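Local coordinates for protein endonuclease III (Geobacillus stearothermophilus, PDB 1ORN) that probably excises damaged bases from DNA as a glycosylase of the HhH-GPD superfamily, carrying a [4Fe-4S] cluster and forming a covalent intermediate with DNA, at residues 19-24 with 184-189. Residues are numbered along the deposited sequence; the frame is centred on the assembly and turned at random.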
ATOM      1  N   LYS C  19      13.935  10.085  -9.938  1.00 43.10           N
ATOM      2  CA  LYS C  19      15.267   9.857 -10.491  1.00 43.92           C
ATOM      3  C   LYS C  19      15.987   8.739  -9.748  1.00 43.94           C
ATOM      4  O   LYS C  19      16.807   8.025 -10.326  1.00 44.26           O
ATOM      5  CB  LYS C  19      16.108  11.139 -10.416  1.00 44.54           C
ATOM      6  CG  LYS C  19      15.612  12.265 -11.307  1.00 46.00           C
ATOM      7  CD  LYS C  19      16.544  13.470 -11.246  1.00 47.04           C
ATOM      8  N   MET C  20      15.673   8.587  -8.467  1.00 43.63           N
ATOM      9  CA  MET C  20      16.299   7.564  -7.643  1.00 43.40           C
ATOM     10  C   MET C  20      15.661   6.193  -7.857  1.00 42.71           C
ATOM     11  O   MET C  20      16.346   5.169  -7.840  1.00 42.38           O
ATOM     12  CB  MET C  20      16.199   7.956  -6.170  1.00 45.51           C
ATOM     13  CG  MET C  20      17.042   7.108  -5.239  1.00 48.29           C
ATOM     14  SD  MET C  20      16.941   7.636  -3.517  1.00 54.70           S
ATOM     15  CE  MET C  20      17.055   9.409  -3.708  1.00 47.67           C
ATOM     16  N   PHE C  21      14.349   6.180  -8.059  1.00 41.39           N
ATOM     17  CA  PHE C  21      13.615   4.936  -8.265  1.00 40.73           C
ATOM     18  C   PHE C  21      12.722   5.030  -9.497  1.00 40.30           C
ATOM     19  O   PHE C  21      11.496   5.055  -9.396  1.00 39.59           O
ATOM     20  CB  PHE C  21      12.783   4.623  -7.022  1.00 39.98           C
ATOM     21  CG  PHE C  21      13.609   4.428  -5.785  1.00 39.47           C
ATOM     22  CD1 PHE C  21      14.407   3.300  -5.639  1.00 39.54           C
ATOM     23  CD2 PHE C  21      13.628   5.392  -4.783  1.00 39.10           C
ATOM     24  CE1 PHE C  21      15.213   3.134  -4.515  1.00 40.88           C
ATOM     25  CE2 PHE C  21      14.431   5.235  -3.655  1.00 40.28           C
ATOM     26  CZ  PHE C  21      15.224   4.107  -3.520  1.00 41.40           C
ATOM     27  N   PRO C  22      13.335   5.084 -10.688  1.00 41.34           N
ATOM     28  CA  PRO C  22      12.589   5.179 -11.945  1.00 41.72           C
ATOM     29  C   PRO C  22      11.754   3.939 -12.264  1.00 42.35           C
ATOM     30  O   PRO C  22      10.812   4.013 -13.051  1.00 45.12           O
ATOM     31  CB  PRO C  22      13.689   5.421 -12.976  1.00 41.99           C
ATOM     32  CG  PRO C  22      14.848   4.658 -12.404  1.00 40.92           C
ATOM     33  CD  PRO C  22      14.789   5.039 -10.941  1.00 41.00           C
ATOM     34  N   ASP C  23      12.096   2.811 -11.651  1.00 41.71           N
ATOM     35  CA  ASP C  23      11.361   1.583 -11.913  1.00 42.30           C
ATOM     36  C   ASP C  23      10.455   1.120 -10.784  1.00 41.11           C
ATOM     37  O   ASP C  23      10.085  -0.051 -10.728  1.00 41.59           O
ATOM     38  N   ALA C  24      10.088   2.032  -9.887  1.00 41.15           N
ATOM     39  CA  ALA C  24       9.220   1.685  -8.759  1.00 38.74           C
ATOM     40  C   ALA C  24       7.872   1.112  -9.213  1.00 38.12           C
ATOM     41  O   ALA C  24       7.216   1.658 -10.099  1.00 36.84           O
ATOM     42  CB  ALA C  24       9.000   2.912  -7.883  1.00 39.06           C
ATOM     43  N   MET C 184       7.245   6.881  -3.892  1.00 31.92           N
ATOM     44  CA  MET C 184       7.352   7.237  -2.484  1.00 31.17           C
ATOM     45  C   MET C 184       7.546   6.000  -1.618  1.00 30.04           C
ATOM     46  O   MET C 184       8.313   6.023  -0.655  1.00 32.07           O
ATOM     47  CB  MET C 184       6.109   8.013  -2.018  1.00 31.06           C
ATOM     48  CG  MET C 184       6.053   9.450  -2.528  1.00 33.48           C
ATOM     49  SD  MET C 184       4.713  10.410  -1.759  1.00 33.50           S
ATOM     50  CE  MET C 184       5.368  10.590  -0.107  1.00 33.59           C
ATOM     51  N   ILE C 185       6.858   4.916  -1.962  1.00 29.81           N
ATOM     52  CA  ILE C 185       6.982   3.678  -1.207  1.00 29.76           C
ATOM     53  C   ILE C 185       8.400   3.128  -1.322  1.00 29.11           C
ATOM     54  O   ILE C 185       8.978   2.673  -0.341  1.00 31.34           O
ATOM     55  CB  ILE C 185       5.980   2.614  -1.697  1.00 31.40           C
ATOM     56  CG1 ILE C 185       4.567   3.004  -1.252  1.00 33.45           C
ATOM     57  CG2 ILE C 185       6.351   1.243  -1.137  1.00 31.10           C
ATOM     58  CD1 ILE C 185       3.508   2.003  -1.629  1.00 37.59           C
ATOM     59  N   PHE C 186       8.954   3.165  -2.524  1.00 31.11           N
ATOM     60  CA  PHE C 186      10.313   2.682  -2.724  1.00 30.81           C
ATOM     61  C   PHE C 186      11.297   3.566  -1.968  1.00 30.02           C
ATOM     62  O   PHE C 186      12.230   3.072  -1.342  1.00 30.82           O
ATOM     63  CB  PHE C 186      10.659   2.666  -4.214  1.00 32.26           C
ATOM     64  CG  PHE C 186      10.414   1.333  -4.878  1.00 34.01           C
ATOM     65  CD1 PHE C 186       9.168   0.716  -4.807  1.00 32.71           C
ATOM     66  CD2 PHE C 186      11.437   0.696  -5.584  1.00 34.11           C
ATOM     67  CE1 PHE C 186       8.941  -0.514  -5.426  1.00 33.60           C
ATOM     68  CE2 PHE C 186      11.221  -0.532  -6.206  1.00 34.98           C
ATOM     69  CZ  PHE C 186       9.974  -1.139  -6.129  1.00 34.63           C
ATOM     70  N   PHE C 187      11.078   4.874  -2.022  1.00 29.93           N
ATOM     71  CA  PHE C 187      11.959   5.815  -1.338  1.00 30.93           C
ATOM     72  C   PHE C 187      12.006   5.477   0.150  1.00 30.11           C
ATOM     73  O   PHE C 187      13.072   5.422   0.750  1.00 31.63           O
ATOM     74  CB  PHE C 187      11.454   7.248  -1.544  1.00 31.07           C
ATOM     75  CG  PHE C 187      12.362   8.305  -0.984  1.00 33.00           C
ATOM     76  CD1 PHE C 187      13.534   8.658  -1.646  1.00 33.41           C
ATOM     77  CD2 PHE C 187      12.046   8.952   0.209  1.00 32.64           C
ATOM     78  CE1 PHE C 187      14.378   9.643  -1.127  1.00 35.10           C
ATOM     79  CE2 PHE C 187      12.883   9.933   0.736  1.00 33.82           C
ATOM     80  CZ  PHE C 187      14.053  10.279   0.064  1.00 33.74           C
ATOM     81  N   GLY C 188      10.841   5.236   0.744  1.00 29.99           N
ATOM     82  CA  GLY C 188      10.805   4.904   2.159  1.00 29.05           C
ATOM     83  C   GLY C 188      11.281   3.493   2.466  1.00 29.76           C
ATOM     84  O   GLY C 188      11.942   3.252   3.479  1.00 30.33           O
ATOM     85  N   ARG C 189      10.954   2.548   1.591  1.00 30.01           N
ATOM     86  CA  ARG C 189      11.338   1.157   1.821  1.00 30.69           C
ATOM     87  C   ARG C 189      12.837   0.914   1.697  1.00 31.57           C
ATOM     88  O   ARG C 189      13.435   0.216   2.519  1.00 33.01           O
ATOM     89  CB  ARG C 189      10.600   0.241   0.837  1.00 32.00           C
ATOM     90  CG  ARG C 189      10.911  -1.247   0.996  1.00 33.72           C
ATOM     91  CD  ARG C 189      10.017  -2.086   0.087  1.00 35.23           C
ATOM     92  NE  ARG C 189       8.619  -2.005   0.503  1.00 34.13           N
ATOM     93  CZ  ARG C 189       7.581  -2.083  -0.322  1.00 33.16           C
ATOM     94  NH1 ARG C 189       7.769  -2.244  -1.623  1.00 32.83           N
ATOM     95  NH2 ARG C 189       6.348  -1.999   0.157  1.00 29.80           N
TER
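Phe21 packs on Phe186 and Phe187, and Ala24 on Phe186, joining a type I beta turn that follows helix 7-20 to helix 177-191 in the iron-sulfur domain of this HhH-GPD glycosylase. Two CH-pi contacts join the segments, the flat aromatic rings giving broad faces for CH groups to lie on. Ala24 lays its CA over the centre of the Phe186 ring, 3.8 Å from the centroid and only 4° off the normal; a side chain as short as a methyl lets the backbone come this near. Phe186 in turn sets its CB over one face of the Phe21 ring, 4.1 Å from that centroid, while Met20 CG lies on the opposite face. Apolar contacts add to these: Phe21 CD1 sits at the Phe186 ring edge, 4.0 Å from Phe186 CD2, and Phe21 CE2 reaches Phe187 CA at 3.4 Å. If Phe186 were an alanine, Ala24 would probably lose the ring it packs on and a gap would open beside Phe21 CD1. Phe187 also touches the iron-sulfur cluster. In a Met-aromatic contact, Met20 SD lies obliquely beside the Phe187 ring, 5.1 Å from its centroid; the flexible thioether bends at chi3 (-43°), and CE meets the ring edge 3.7 Å from Phe187 CE1.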